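Local coordinates for lectin (Lotus tetragonolobus, PDB 2EIG), which probably binds L-fucose-containing sugars, as a legume seed lectin that carries bound calcium and manganese ions, at residues S67-N72 / D217-S222; V49-S54 / E198-G203; A60-S65 / I163-D168; L102-S107 / G203-T208. All blocks are in the same frame, centred on the assembly; numbering follows the deposited sequence.

Interaction 1. Residues S67-N72 / D217-S222; sequences SFIVSN and DIYSWS
The carbonyl oxygen of Ile-69 is gripped twice: by Asp-217 N, 2.9 Å from Ile-69 O, and by a water 2.7 Å away that also donates to Asp-217 OD1 and accepts from Ser-71 OG. The return bond, Ile-69 N to Asp-217 O, spans 2.7 Å, so these two residues form a tight antiparallel hydrogen-bonded pair. Farther along, Tyr-219 N donates to Ser-67 O at 2.8 Å, whereas the bond from Ser-67 N to Ser-220 O is long and bent. Here a classic beta bulge sets two residues, Tyr-219 and Ser-220, against Ser-67 alone. With its CG beside the backbone N (chi1 -56°), Tyr-219 sends its ring past Phe-68 toward Ile-69, whose CG1 lies at the ring edge. Asp-217 O lies over one face of that ring, toward the rim. Phe-68 CB and Ile-218 CG1 touch at 4.1 Å on the other side of the sheet. Asp-217 OD1 also makes salt bridges with Arg-215 and Arg-27, which probably keep it ionised. Phe-68 bonds through its backbone to Glu-159 of strand 159-166 and Ile-218 to Leu-28 of strand 27-29, while the Phe-68 ring meets Phe-119 of the other sheet.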
loop_
_atom_site.group_PDB
_atom_site.type_symbol
_atom_site.label_atom_id
_atom_site.label_comp_id
_atom_site.label_asym_id
_atom_site.label_seq_id
_atom_site.Cartn_x
_atom_site.Cartn_y
_atom_site.Cartn_z
ATOM N N SER A 67 4.182 -1.469 -25.894
ATOM C CA SER A 67 5.272 -0.681 -26.434
ATOM C C SER A 67 4.625 0.416 -27.204
ATOM O O SER A 67 3.683 0.162 -27.952
ATOM C CB SER A 67 6.106 -1.493 -27.447
ATOM O OG SER A 67 6.958 -2.324 -26.695
ATOM N N PHE A 68 5.179 1.607 -27.082
ATOM C CA PHE A 68 4.632 2.764 -27.765
ATOM C C PHE A 68 5.743 3.792 -27.974
ATOM O O PHE A 68 6.777 3.758 -27.313
ATOM C CB PHE A 68 3.454 3.359 -26.988
ATOM C CG PHE A 68 3.862 4.067 -25.725
ATOM C CD1 PHE A 68 4.075 5.463 -25.733
ATOM C CD2 PHE A 68 4.044 3.355 -24.545
ATOM C CE1 PHE A 68 4.487 6.137 -24.564
ATOM C CE2 PHE A 68 4.450 4.020 -23.312
ATOM C CZ PHE A 68 4.666 5.420 -23.361
ATOM N N ILE A 69 5.538 4.685 -28.920
ATOM C CA ILE A 69 6.420 5.814 -29.046
ATOM C C ILE A 69 5.521 7.064 -29.236
ATOM O O ILE A 69 4.529 7.014 -29.964
ATOM C CB ILE A 69 7.393 5.662 -30.232
ATOM C CG1 ILE A 69 8.536 4.642 -29.952
ATOM C CG2 ILE A 69 7.979 6.931 -30.501
ATOM C CD1 ILE A 69 9.604 4.205 -31.193
ATOM N N VAL A 70 5.878 8.164 -28.570
ATOM C CA VAL A 70 5.307 9.481 -28.869
ATOM C C VAL A 70 6.297 10.309 -29.667
ATOM O O VAL A 70 7.508 10.280 -29.400
ATOM C CB VAL A 70 4.783 10.240 -27.590
ATOM C CG1 VAL A 70 3.811 9.323 -26.814
ATOM C CG2 VAL A 70 5.930 10.699 -26.674
ATOM N N SER A 71 5.786 11.004 -30.680
ATOM C CA SER A 71 6.645 11.699 -31.635
ATOM C C SER A 71 6.184 13.098 -31.862
ATOM O O SER A 71 4.977 13.351 -32.023
ATOM C CB SER A 71 6.695 10.957 -32.968
ATOM O OG SER A 71 7.206 9.681 -32.746
ATOM N N ASN A 72 7.163 13.999 -31.897
ATOM C CA ASN A 72 6.918 15.414 -32.248
ATOM C C ASN A 72 6.367 15.562 -33.667
ATOM O O ASN A 72 6.642 14.751 -34.513
ATOM C CB ASN A 72 8.222 16.221 -32.172
ATOM C CG ASN A 72 8.745 16.363 -30.778
ATOM O OD1 ASN A 72 8.154 15.862 -29.826
ATOM N ND2 ASN A 72 9.904 17.045 -30.645
ATOM N N ASP A 217 1.861 6.303 -30.958
ATOM C CA ASP A 217 1.781 5.124 -31.792
ATOM C C ASP A 217 2.208 4.025 -30.914
ATOM O O ASP A 217 3.313 4.045 -30.338
ATOM C CB ASP A 217 2.753 5.208 -32.956
ATOM C CG ASP A 217 2.452 6.345 -33.856
ATOM O OD1 ASP A 217 3.412 7.052 -34.224
ATOM O OD2 ASP A 217 1.255 6.542 -34.181
ATOM N N ILE A 218 1.304 3.067 -30.846
ATOM C CA ILE A 218 1.429 1.897 -30.026
ATOM C C ILE A 218 1.760 0.762 -30.954
ATOM O O ILE A 218 1.070 0.541 -31.955
ATOM C CB ILE A 218 0.083 1.607 -29.309
ATOM C CG1 ILE A 218 -0.366 2.838 -28.492
ATOM C CG2 ILE A 218 0.204 0.366 -28.392
ATOM C CD1 ILE A 218 -1.786 2.691 -27.933
ATOM N N TYR A 219 2.774 -0.001 -30.563
ATOM C CA TYR A 219 3.329 -1.035 -31.390
ATOM C C TYR A 219 2.867 -2.435 -31.039
ATOM O O TYR A 219 2.882 -3.329 -31.891
ATOM C CB TYR A 219 4.833 -0.980 -31.296
ATOM C CG TYR A 219 5.353 0.381 -31.661
ATOM C CD1 TYR A 219 6.208 1.039 -30.829
ATOM C CD2 TYR A 219 4.934 1.019 -32.854
ATOM C CE1 TYR A 219 6.683 2.304 -31.147
ATOM C CE2 TYR A 219 5.388 2.289 -33.188
ATOM C CZ TYR A 219 6.265 2.917 -32.332
ATOM O OH TYR A 219 6.746 4.149 -32.654
ATOM N N SER A 220 2.524 -2.637 -29.771
ATOM C CA SER A 220 2.241 -3.965 -29.242
ATOM C C SER A 220 1.479 -3.822 -27.951
ATOM O O SER A 220 1.530 -2.774 -27.293
ATOM C CB SER A 220 3.551 -4.790 -29.013
ATOM O OG SER A 220 4.300 -4.388 -27.868
ATOM N N TRP A 221 0.790 -4.880 -27.561
ATOM C CA TRP A 221 -0.019 -4.791 -26.348
ATOM C C TRP A 221 -0.436 -6.186 -25.973
ATOM O O TRP A 221 -0.987 -6.909 -26.790
ATOM C CB TRP A 221 -1.244 -3.886 -26.594
ATOM C CG TRP A 221 -2.181 -3.709 -25.402
ATOM C CD1 TRP A 221 -1.848 -3.641 -24.074
ATOM C CD2 TRP A 221 -3.587 -3.472 -25.477
ATOM N NE1 TRP A 221 -2.980 -3.440 -23.307
ATOM C CE2 TRP A 221 -4.054 -3.286 -24.154
ATOM C CE3 TRP A 221 -4.503 -3.364 -26.551
ATOM C CZ2 TRP A 221 -5.412 -3.036 -23.870
ATOM C CZ3 TRP A 221 -5.842 -3.126 -26.269
ATOM C CH2 TRP A 221 -6.280 -2.961 -24.925
ATOM N N SER A 222 -0.158 -6.569 -24.732
ATOM C CA SER A 222 -0.575 -7.847 -24.206
ATOM C C SER A 222 -1.290 -7.503 -22.900
ATOM O O SER A 222 -1.033 -6.467 -22.271
ATOM C CB SER A 222 0.614 -8.843 -24.016
ATOM O OG SER A 222 1.591 -8.301 -23.110
HETATM O O HOH W 1 5.027 8.093 -32.364
#

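Interaction 2. Residues V49-S54 / E198-G203; sequences VPIWDS and EKVSVG
Val-49 and Val-200 form an antiparallel hydrogen-bonded pair, with Val-49 N 2.7 Å from Val-200 O and Val-200 N 2.8 Å from Val-49 O. Pro-50 and Lys-199 follow as a non-hydrogen-bonded pair, and Ile-51 N then reaches Glu-198 O at 2.9 Å from well above the carbonyl plane, where 49-54 has already left its strand. On the face that carries Val-49 and Val-200, Val-49 CG2 sits 3.7 Å from Val-202 CG2, the two side chains crossing at about a right angle. Ile-51 brings CD1 to within 3.4 Å of Val-200 CG1, tighter than usual for two methyl groups. The indole of Trp-52 is laid against Glu-198: CG stands between the backbone N and the carbonyl carbon (chi1 60°), and Glu-198 CB rests over the centre of the six-membered ring, 3.6 Å from its centroid, a CH-pi contact. The indole NE1 bonds to Leu-196 O, Lys-193 makes a cation-pi contact with the ring, and Lys-129 of the second subunit packs on it. Strand 199-208 lies between strands 39-50 and 81-88, Ser-201 making backbone hydrogen bonds with Ala-87 of the latter, while Val-49 and Val-202 press on Phe-223 of strand 214-226 in the other sheet.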
loop_
_atom_site.group_PDB
_atom_site.type_symbol
_atom_site.label_atom_id
_atom_site.label_comp_id
_atom_site.label_asym_id
_atom_site.label_seq_id
_atom_site.Cartn_x
_atom_site.Cartn_y
_atom_site.Cartn_z
ATOM N N VAL A 49 -14.223 -6.518 -20.003
ATOM C CA VAL A 49 -13.328 -7.241 -19.087
ATOM C C VAL A 49 -14.023 -7.317 -17.706
ATOM O O VAL A 49 -14.382 -6.304 -17.160
ATOM C CB VAL A 49 -11.905 -6.589 -18.973
ATOM C CG1 VAL A 49 -10.968 -7.470 -18.111
ATOM C CG2 VAL A 49 -11.275 -6.385 -20.380
ATOM N N PRO A 50 -14.205 -8.533 -17.162
ATOM C CA PRO A 50 -14.786 -8.625 -15.841
ATOM C C PRO A 50 -13.705 -8.357 -14.790
ATOM O O PRO A 50 -12.662 -9.028 -14.776
ATOM C CB PRO A 50 -15.327 -10.051 -15.785
ATOM C CG PRO A 50 -14.675 -10.786 -16.918
ATOM C CD PRO A 50 -13.870 -9.859 -17.723
ATOM N N ILE A 51 -13.913 -7.349 -13.956
ATOM C CA ILE A 51 -12.851 -6.987 -13.012
ATOM C C ILE A 51 -13.209 -7.243 -11.576
ATOM O O ILE A 51 -12.401 -7.049 -10.671
ATOM C CB ILE A 51 -12.414 -5.527 -13.145
ATOM C CG1 ILE A 51 -13.643 -4.614 -13.191
ATOM C CG2 ILE A 51 -11.398 -5.392 -14.310
ATOM C CD1 ILE A 51 -13.392 -3.264 -12.722
ATOM N N TRP A 52 -14.458 -7.610 -11.356
ATOM C CA TRP A 52 -14.853 -8.136 -10.080
ATOM C C TRP A 52 -16.140 -8.927 -10.207
ATOM O O TRP A 52 -16.897 -8.764 -11.159
ATOM C CB TRP A 52 -14.941 -7.029 -8.998
ATOM C CG TRP A 52 -15.885 -5.917 -9.232
ATOM C CD1 TRP A 52 -15.593 -4.699 -9.734
ATOM C CD2 TRP A 52 -17.282 -5.888 -8.888
ATOM N NE1 TRP A 52 -16.697 -3.907 -9.748
ATOM C CE2 TRP A 52 -17.756 -4.598 -9.220
ATOM C CE3 TRP A 52 -18.179 -6.827 -8.317
ATOM C CZ2 TRP A 52 -19.093 -4.222 -9.053
ATOM C CZ3 TRP A 52 -19.527 -6.448 -8.146
ATOM C CH2 TRP A 52 -19.967 -5.154 -8.522
ATOM N N ASP A 53 -16.360 -9.791 -9.231
ATOM C CA ASP A 53 -17.416 -10.752 -9.271
ATOM C C ASP A 53 -18.354 -10.488 -8.111
ATOM O O ASP A 53 -17.920 -10.440 -6.963
ATOM C CB ASP A 53 -16.816 -12.162 -9.169
ATOM C CG ASP A 53 -17.873 -13.234 -9.170
ATOM O OD1 ASP A 53 -18.473 -13.436 -10.237
ATOM O OD2 ASP A 53 -18.091 -13.868 -8.108
ATOM N N SER A 54 -19.642 -10.322 -8.422
ATOM C CA SER A 54 -20.654 -9.974 -7.415
ATOM C C SER A 54 -20.790 -11.003 -6.288
ATOM O O SER A 54 -20.851 -10.623 -5.106
ATOM C CB SER A 54 -22.039 -9.647 -8.058
ATOM O OG SER A 54 -22.429 -10.571 -9.086
ATOM N N GLU A 198 -18.493 -3.909 -12.708
ATOM C CA GLU A 198 -17.907 -5.228 -12.728
ATOM C C GLU A 198 -17.382 -5.631 -14.130
ATOM O O GLU A 198 -16.724 -6.642 -14.272
ATOM C CB GLU A 198 -18.927 -6.225 -12.187
ATOM C CG GLU A 198 -20.134 -6.371 -13.098
ATOM C CD GLU A 198 -21.297 -7.007 -12.339
ATOM O OE1 GLU A 198 -21.495 -8.230 -12.513
ATOM O OE2 GLU A 198 -21.966 -6.290 -11.559
ATOM N N LYS A 199 -17.711 -4.836 -15.146
ATOM C CA LYS A 199 -17.244 -5.080 -16.512
ATOM C C LYS A 199 -16.678 -3.750 -16.945
ATOM O O LYS A 199 -17.264 -2.726 -16.680
ATOM C CB LYS A 199 -18.374 -5.497 -17.488
ATOM C CG LYS A 199 -18.958 -6.893 -17.232
ATOM C CD LYS A 199 -20.084 -7.156 -18.221
ATOM C CE LYS A 199 -20.984 -8.310 -17.725
ATOM N NZ LYS A 199 -20.183 -9.407 -17.066
ATOM N N VAL A 200 -15.489 -3.769 -17.524
ATOM C CA VAL A 200 -14.870 -2.539 -17.987
ATOM C C VAL A 200 -14.307 -2.720 -19.391
ATOM O O VAL A 200 -14.155 -3.831 -19.876
ATOM C CB VAL A 200 -13.766 -2.037 -16.993
ATOM C CG1 VAL A 200 -14.365 -1.706 -15.621
ATOM C CG2 VAL A 200 -12.637 -3.059 -16.833
ATOM N N SER A 201 -14.029 -1.606 -20.057
ATOM C CA SER A 201 -13.161 -1.665 -21.191
ATOM C C SER A 201 -11.779 -1.533 -20.624
ATOM O O SER A 201 -11.567 -0.975 -19.523
ATOM C CB SER A 201 -13.475 -0.541 -22.169
ATOM O OG SER A 201 -13.333 0.724 -21.516
ATOM N N VAL A 202 -10.848 -2.152 -21.344
ATOM C CA VAL A 202 -9.421 -1.832 -21.217
ATOM C C VAL A 202 -9.033 -1.322 -22.565
ATOM O O VAL A 202 -9.577 -1.772 -23.620
ATOM C CB VAL A 202 -8.542 -3.048 -20.775
ATOM C CG1 VAL A 202 -8.996 -3.476 -19.404
ATOM C CG2 VAL A 202 -8.664 -4.254 -21.794
ATOM N N GLY A 203 -8.104 -0.380 -22.540
ATOM C CA GLY A 203 -7.604 0.203 -23.742
ATOM C C GLY A 203 -6.935 1.537 -23.531
ATOM O O GLY A 203 -6.397 1.857 -22.470
#

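Interaction 3. Residues A60-S65 / I163-D168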
loop_
_atom_site.group_PDB
_atom_site.type_symbol
_atom_site.label_atom_id
_atom_site.label_comp_id
_atom_site.label_asym_id
_atom_site.label_seq_id
_atom_site.Cartn_x
_atom_site.Cartn_y
_atom_site.Cartn_z
ATOM N N ALA A 60 -10.467 -8.757 -9.991
ATOM C CA ALA A 60 -9.462 -9.272 -10.943
ATOM C C ALA A 60 -8.040 -8.771 -10.664
ATOM O O ALA A 60 -7.824 -7.624 -10.193
ATOM C CB ALA A 60 -9.883 -8.947 -12.458
ATOM N N SER A 61 -7.054 -9.633 -10.958
ATOM C CA SER A 61 -5.695 -9.146 -11.125
ATOM C C SER A 61 -5.437 -9.032 -12.596
ATOM O O SER A 61 -6.021 -9.756 -13.418
ATOM C CB SER A 61 -4.657 -10.100 -10.497
ATOM O OG SER A 61 -4.759 -10.014 -9.099
ATOM N N PHE A 62 -4.543 -8.124 -12.969
ATOM C CA PHE A 62 -4.103 -8.129 -14.339
ATOM C C PHE A 62 -2.663 -7.704 -14.457
ATOM O O PHE A 62 -2.073 -7.104 -13.538
ATOM C CB PHE A 62 -5.023 -7.323 -15.284
ATOM C CG PHE A 62 -5.064 -5.812 -15.025
ATOM C CD1 PHE A 62 -4.091 -4.964 -15.558
ATOM C CD2 PHE A 62 -6.109 -5.261 -14.300
ATOM C CE1 PHE A 62 -4.134 -3.574 -15.339
ATOM C CE2 PHE A 62 -6.164 -3.880 -14.058
ATOM C CZ PHE A 62 -5.171 -3.038 -14.591
ATOM N N ILE A 63 -2.106 -8.032 -15.602
ATOM C CA ILE A 63 -0.879 -7.426 -16.020
ATOM C C ILE A 63 -1.104 -7.016 -17.435
ATOM O O ILE A 63 -1.689 -7.732 -18.194
ATOM C CB ILE A 63 0.367 -8.361 -15.883
ATOM C CG1 ILE A 63 1.621 -7.621 -16.388
ATOM C CG2 ILE A 63 0.136 -9.748 -16.610
ATOM C CD1 ILE A 63 2.946 -8.277 -16.025
ATOM N N THR A 64 -0.669 -5.822 -17.772
ATOM C CA THR A 64 -0.698 -5.445 -19.143
ATOM C C THR A 64 0.676 -4.880 -19.513
ATOM O O THR A 64 1.328 -4.271 -18.652
ATOM C CB THR A 64 -1.872 -4.460 -19.432
ATOM O OG1 THR A 64 -2.029 -4.380 -20.819
ATOM C CG2 THR A 64 -1.688 -3.014 -18.881
ATOM N N SER A 65 1.082 -5.091 -20.761
ATOM C CA SER A 65 2.307 -4.499 -21.327
ATOM C C SER A 65 2.030 -3.911 -22.682
ATOM O O SER A 65 1.265 -4.447 -23.482
ATOM C CB SER A 65 3.463 -5.525 -21.474
ATOM O OG SER A 65 3.820 -6.054 -20.215
ATOM N N ILE A 163 2.101 -2.630 -16.558
ATOM C CA ILE A 163 1.203 -2.246 -15.479
ATOM C C ILE A 163 0.703 -3.511 -14.821
ATOM O O ILE A 163 0.251 -4.463 -15.484
ATOM C CB ILE A 163 0.037 -1.406 -16.028
ATOM C CG1 ILE A 163 0.561 -0.089 -16.676
ATOM C CG2 ILE A 163 -1.023 -1.128 -14.930
ATOM C CD1 ILE A 163 -0.486 0.597 -17.538
ATOM N N ILE A 164 0.829 -3.577 -13.515
ATOM C CA ILE A 164 0.370 -4.790 -12.838
ATOM C C ILE A 164 -0.666 -4.272 -11.878
ATOM O O ILE A 164 -0.408 -3.298 -11.201
ATOM C CB ILE A 164 1.483 -5.539 -12.053
ATOM C CG1 ILE A 164 2.514 -6.160 -12.999
ATOM C CG2 ILE A 164 0.875 -6.666 -11.170
ATOM C CD1 ILE A 164 3.749 -6.763 -12.273
ATOM N N TYR A 165 -1.846 -4.882 -11.884
ATOM C CA TYR A 165 -2.785 -4.712 -10.792
ATOM C C TYR A 165 -2.830 -5.964 -9.959
ATOM O O TYR A 165 -3.270 -7.009 -10.421
ATOM C CB TYR A 165 -4.190 -4.364 -11.309
ATOM C CG TYR A 165 -5.117 -3.996 -10.159
ATOM C CD1 TYR A 165 -5.008 -2.769 -9.503
ATOM C CD2 TYR A 165 -6.050 -4.908 -9.695
ATOM C CE1 TYR A 165 -5.815 -2.484 -8.420
ATOM C CE2 TYR A 165 -6.883 -4.626 -8.644
ATOM C CZ TYR A 165 -6.767 -3.424 -8.011
ATOM O OH TYR A 165 -7.624 -3.194 -6.978
ATOM N N ASP A 166 -2.443 -5.851 -8.710
ATOM C CA ASP A 166 -2.555 -6.978 -7.805
ATOM C C ASP A 166 -3.833 -6.868 -6.955
ATOM O O ASP A 166 -3.884 -6.056 -6.063
ATOM C CB ASP A 166 -1.315 -7.070 -6.916
ATOM C CG ASP A 166 -1.469 -8.120 -5.831
ATOM O OD1 ASP A 166 -2.133 -9.119 -6.094
ATOM O OD2 ASP A 166 -0.960 -7.934 -4.720
ATOM N N SER A 167 -4.863 -7.656 -7.272
ATOM C CA SER A 167 -6.117 -7.629 -6.510
ATOM C C SER A 167 -5.919 -7.991 -5.037
ATOM O O SER A 167 -6.609 -7.467 -4.193
ATOM C CB SER A 167 -7.181 -8.557 -7.131
ATOM O OG SER A 167 -6.726 -9.901 -7.173
ATOM N N ASP A 168 -4.927 -8.830 -4.727
ATOM C CA ASP A 168 -4.626 -9.151 -3.320
ATOM C C ASP A 168 -4.409 -7.922 -2.422
ATOM O O ASP A 168 -5.008 -7.840 -1.365
ATOM C CB ASP A 168 -3.466 -10.165 -3.201
ATOM C CG ASP A 168 -3.184 -10.605 -1.740
ATOM O OD1 ASP A 168 -2.993 -11.833 -1.562
ATOM O OD2 ASP A 168 -3.128 -9.766 -0.771
#
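One face of the Phe-62 ring carries Tyr-165 CB, which stands 3.6 Å from the ring centroid as a CH-pi contact displaced toward the CE2 rim. The two aromatic planes are nearly parallel, 22° apart, but so offset that there is little stacking, their centroids 5.8 Å from each other. Ile-163 CG2 comes obliquely to the same phenyl ring at CE1. At the edge of the Tyr-165 ring, in its plane, lies Ala-60 O, 3.3 Å from CD2. The Phe-62 ring is raised over the neighbouring strand because its CG stands between the backbone N and the carbonyl carbon (chi1 66°). Beneath the rings the backbones pair antiparallel, with two bonds between Phe-62 and Tyr-165 and two between Thr-64 and Ile-163. Thr-64 CG2 lies alongside Ile-163 CB at 3.7 Å, and on the other face Ile-63 and Ile-164 run side by side, CD1 of Ile-63 being 3.7 Å from CG1 of Ile-164. At the strand end, Ser-61 OG and Ser-167 OG share a hydrogen bond of 2.8 Å; Ser-61 OG also bonds Thr-185 of the third subunit. Tyr-165 OH is hydrogen-bonded to Ile-190 O and Leu-192 N. The aromatic side packs across the core on Phe-84 of strand 81-88, beside Leu-172 of the adjacent strand. The isoleucine side meets Val-175 and Thr-173 of the third subunit, where Asp-166 bonds Thr-185 through OD1 and Lys-147, as a salt bridge, through OD2. Apolar packing thus covers both faces, with Ser-61, Ser-167 and Asp-166 polar at one end; Ala-60 O, however, is buried without a hydrogen-bond partner.

Interaction 4. Residues L102-S107 / G203-T208; sequences LGITDS and GFSATT
A single hydrogen bond joins loop 102-107 to strand 203-208: Ser-205 OG donates to Leu-102 O. At 2.5 Å between Ser-205 OG and Leu-102 O the distance is unusually short, and its exact value is doubtful. The hydroxyl reaches across to the loop because OG lies opposite the backbone N and beside the carbonyl carbon (chi1 176°), on a CB that itself points at the loop. The remaining contacts are van der Waals ones. Gly-103 has no CB to stand in the way of the serine hydroxyl, so its CA comes within 3.4 Å of Ser-205 OG, and its N lies equally near Thr-207 CG2. Ile-104 CG2 packs on Ser-205 CB at 3.7 Å. Leu-102 and Thr-207 cross at about a right angle, the CD2 branch of the leucine against OG1 of the threonine. That hydroxyl is bonded to Gly-99 O, so the same strand residue also fixes the loop a little earlier. Gly-103 O accepts a hydrogen bond from His-42 NE2 of strand 39-50, and Leu-102 and Ile-104 lean on Val-83 of strand 81-88. All six touching residues are buried. Leu-102 lies about 5 Å, from its side chain, from each of the bound calcium and manganese ions. Packing of a loop that turns at Gly-103 on a sheet strand next to the paired ions is consistent with the metal-dependent sugar-site architecture of legume lectins.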
loop_
_atom_site.group_PDB
_atom_site.type_symbol
_atom_site.label_atom_id
_atom_site.label_comp_id
_atom_site.label_asym_id
_atom_site.label_seq_id
_atom_site.Cartn_x
_atom_site.Cartn_y
_atom_site.Cartn_z
ATOM N N LEU A 102 -7.555 14.378 -21.948
ATOM C CA LEU A 102 -7.066 13.060 -22.389
ATOM C C LEU A 102 -8.100 12.095 -22.952
ATOM O O LEU A 102 -7.802 10.924 -23.147
ATOM C CB LEU A 102 -6.147 12.395 -21.316
ATOM C CG LEU A 102 -4.825 13.160 -21.097
ATOM C CD1 LEU A 102 -4.056 12.710 -19.863
ATOM C CD2 LEU A 102 -3.844 13.116 -22.329
ATOM N N GLY A 103 -9.279 12.597 -23.298
ATOM C CA GLY A 103 -10.362 11.782 -23.812
ATOM C C GLY A 103 -10.957 10.893 -22.730
ATOM O O GLY A 103 -11.710 9.980 -23.035
ATOM N N ILE A 104 -10.610 11.150 -21.471
ATOM C CA ILE A 104 -11.105 10.304 -20.349
ATOM C C ILE A 104 -11.945 11.083 -19.329
ATOM O O ILE A 104 -12.744 10.515 -18.601
ATOM C CB ILE A 104 -9.977 9.539 -19.621
ATOM C CG1 ILE A 104 -8.905 10.497 -19.043
ATOM C CG2 ILE A 104 -9.374 8.428 -20.569
ATOM C CD1 ILE A 104 -7.707 9.829 -18.381
ATOM N N THR A 105 -11.760 12.379 -19.284
ATOM C CA THR A 105 -12.448 13.208 -18.293
ATOM C C THR A 105 -13.352 14.175 -19.033
ATOM O O THR A 105 -12.878 14.938 -19.851
ATOM C CB THR A 105 -11.414 13.980 -17.432
ATOM O OG1 THR A 105 -10.761 13.049 -16.550
ATOM C CG2 THR A 105 -12.072 15.110 -16.599
ATOM N N ASP A 106 -14.640 14.139 -18.714
ATOM C CA ASP A 106 -15.555 15.208 -19.013
ATOM C C ASP A 106 -15.267 16.349 -18.014
ATOM O O ASP A 106 -15.539 16.219 -16.806
ATOM C CB ASP A 106 -16.980 14.704 -18.819
ATOM C CG ASP A 106 -18.047 15.772 -19.078
ATOM O OD1 ASP A 106 -19.203 15.372 -19.237
ATOM O OD2 ASP A 106 -17.763 16.980 -19.128
ATOM N N SER A 107 -14.742 17.456 -18.533
ATOM C CA SER A 107 -14.279 18.568 -17.730
ATOM C C SER A 107 -15.406 19.294 -17.005
ATOM O O SER A 107 -15.127 20.002 -16.037
ATOM C CB SER A 107 -13.467 19.582 -18.564
ATOM O OG SER A 107 -14.304 20.321 -19.415
ATOM N N GLY A 203 -8.104 -0.380 -22.540
ATOM C CA GLY A 203 -7.604 0.203 -23.742
ATOM C C GLY A 203 -6.935 1.537 -23.531
ATOM O O GLY A 203 -6.397 1.857 -22.470
ATOM N N PHE A 204 -6.933 2.315 -24.597
ATOM C CA PHE A 204 -6.134 3.523 -24.635
ATOM C C PHE A 204 -6.979 4.681 -25.060
ATOM O O PHE A 204 -7.918 4.524 -25.829
ATOM C CB PHE A 204 -4.977 3.374 -25.631
ATOM C CG PHE A 204 -4.097 2.209 -25.350
ATOM C CD1 PHE A 204 -4.322 0.982 -26.001
ATOM C CD2 PHE A 204 -3.027 2.320 -24.435
ATOM C CE1 PHE A 204 -3.496 -0.105 -25.737
ATOM C CE2 PHE A 204 -2.192 1.209 -24.174
ATOM C CZ PHE A 204 -2.442 -0.001 -24.844
ATOM N N SER A 205 -6.618 5.848 -24.544
ATOM C CA SER A 205 -7.176 7.078 -24.980
ATOM C C SER A 205 -6.031 8.042 -25.197
ATOM O O SER A 205 -5.061 8.059 -24.429
ATOM C CB SER A 205 -8.134 7.626 -23.909
ATOM O OG SER A 205 -8.604 8.868 -24.318
ATOM N N ALA A 206 -6.158 8.858 -26.229
ATOM C CA ALA A 206 -5.122 9.832 -26.559
ATOM C C ALA A 206 -5.736 11.061 -27.175
ATOM O O ALA A 206 -6.736 10.972 -27.842
ATOM C CB ALA A 206 -4.104 9.209 -27.510
ATOM N N THR A 207 -5.151 12.232 -26.928
ATOM C CA THR A 207 -5.654 13.458 -27.484
ATOM C C THR A 207 -4.473 14.306 -27.933
ATOM O O THR A 207 -3.355 14.135 -27.483
ATOM C CB THR A 207 -6.421 14.345 -26.443
ATOM O OG1 THR A 207 -5.597 14.467 -25.272
ATOM C CG2 THR A 207 -7.769 13.754 -26.105
ATOM N N THR A 208 -4.772 15.223 -28.835
ATOM C CA THR A 208 -3.826 16.230 -29.291
ATOM C C THR A 208 -4.685 17.496 -29.353
ATOM O O THR A 208 -5.904 17.459 -29.276
ATOM C CB THR A 208 -3.257 15.907 -30.674
ATOM O OG1 THR A 208 -4.340 15.790 -31.599
ATOM C CG2 THR A 208 -2.427 14.582 -30.665
#

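How the interactions relate
Interactions 1 and 3 both use strand 61-72 of one sheet, their centres about 20 Å apart, whereas interactions 2 and 4 share Gly-203 on strand 199-208 of the other. Trp-221 of interaction 1 ties the two sheets together: its NE1 lies 2.8 Å from Thr-64 OG1 of interaction 3, and its CH2 lies 3.6 Å from Gly-203 CA. Ile-51 O and Ala-60 N, 2.7 Å apart, connect interactions 2 and 3 near the ends of their strands. Interaction 4 lies beside the calcium and manganese ions. By contrast, the N-acetylglucosamine at Asn-4, probably an N-linked glycan, touches Ser-222 of interaction 1 and lies about 7 Å from the side chain of Ile-63 in interaction 3.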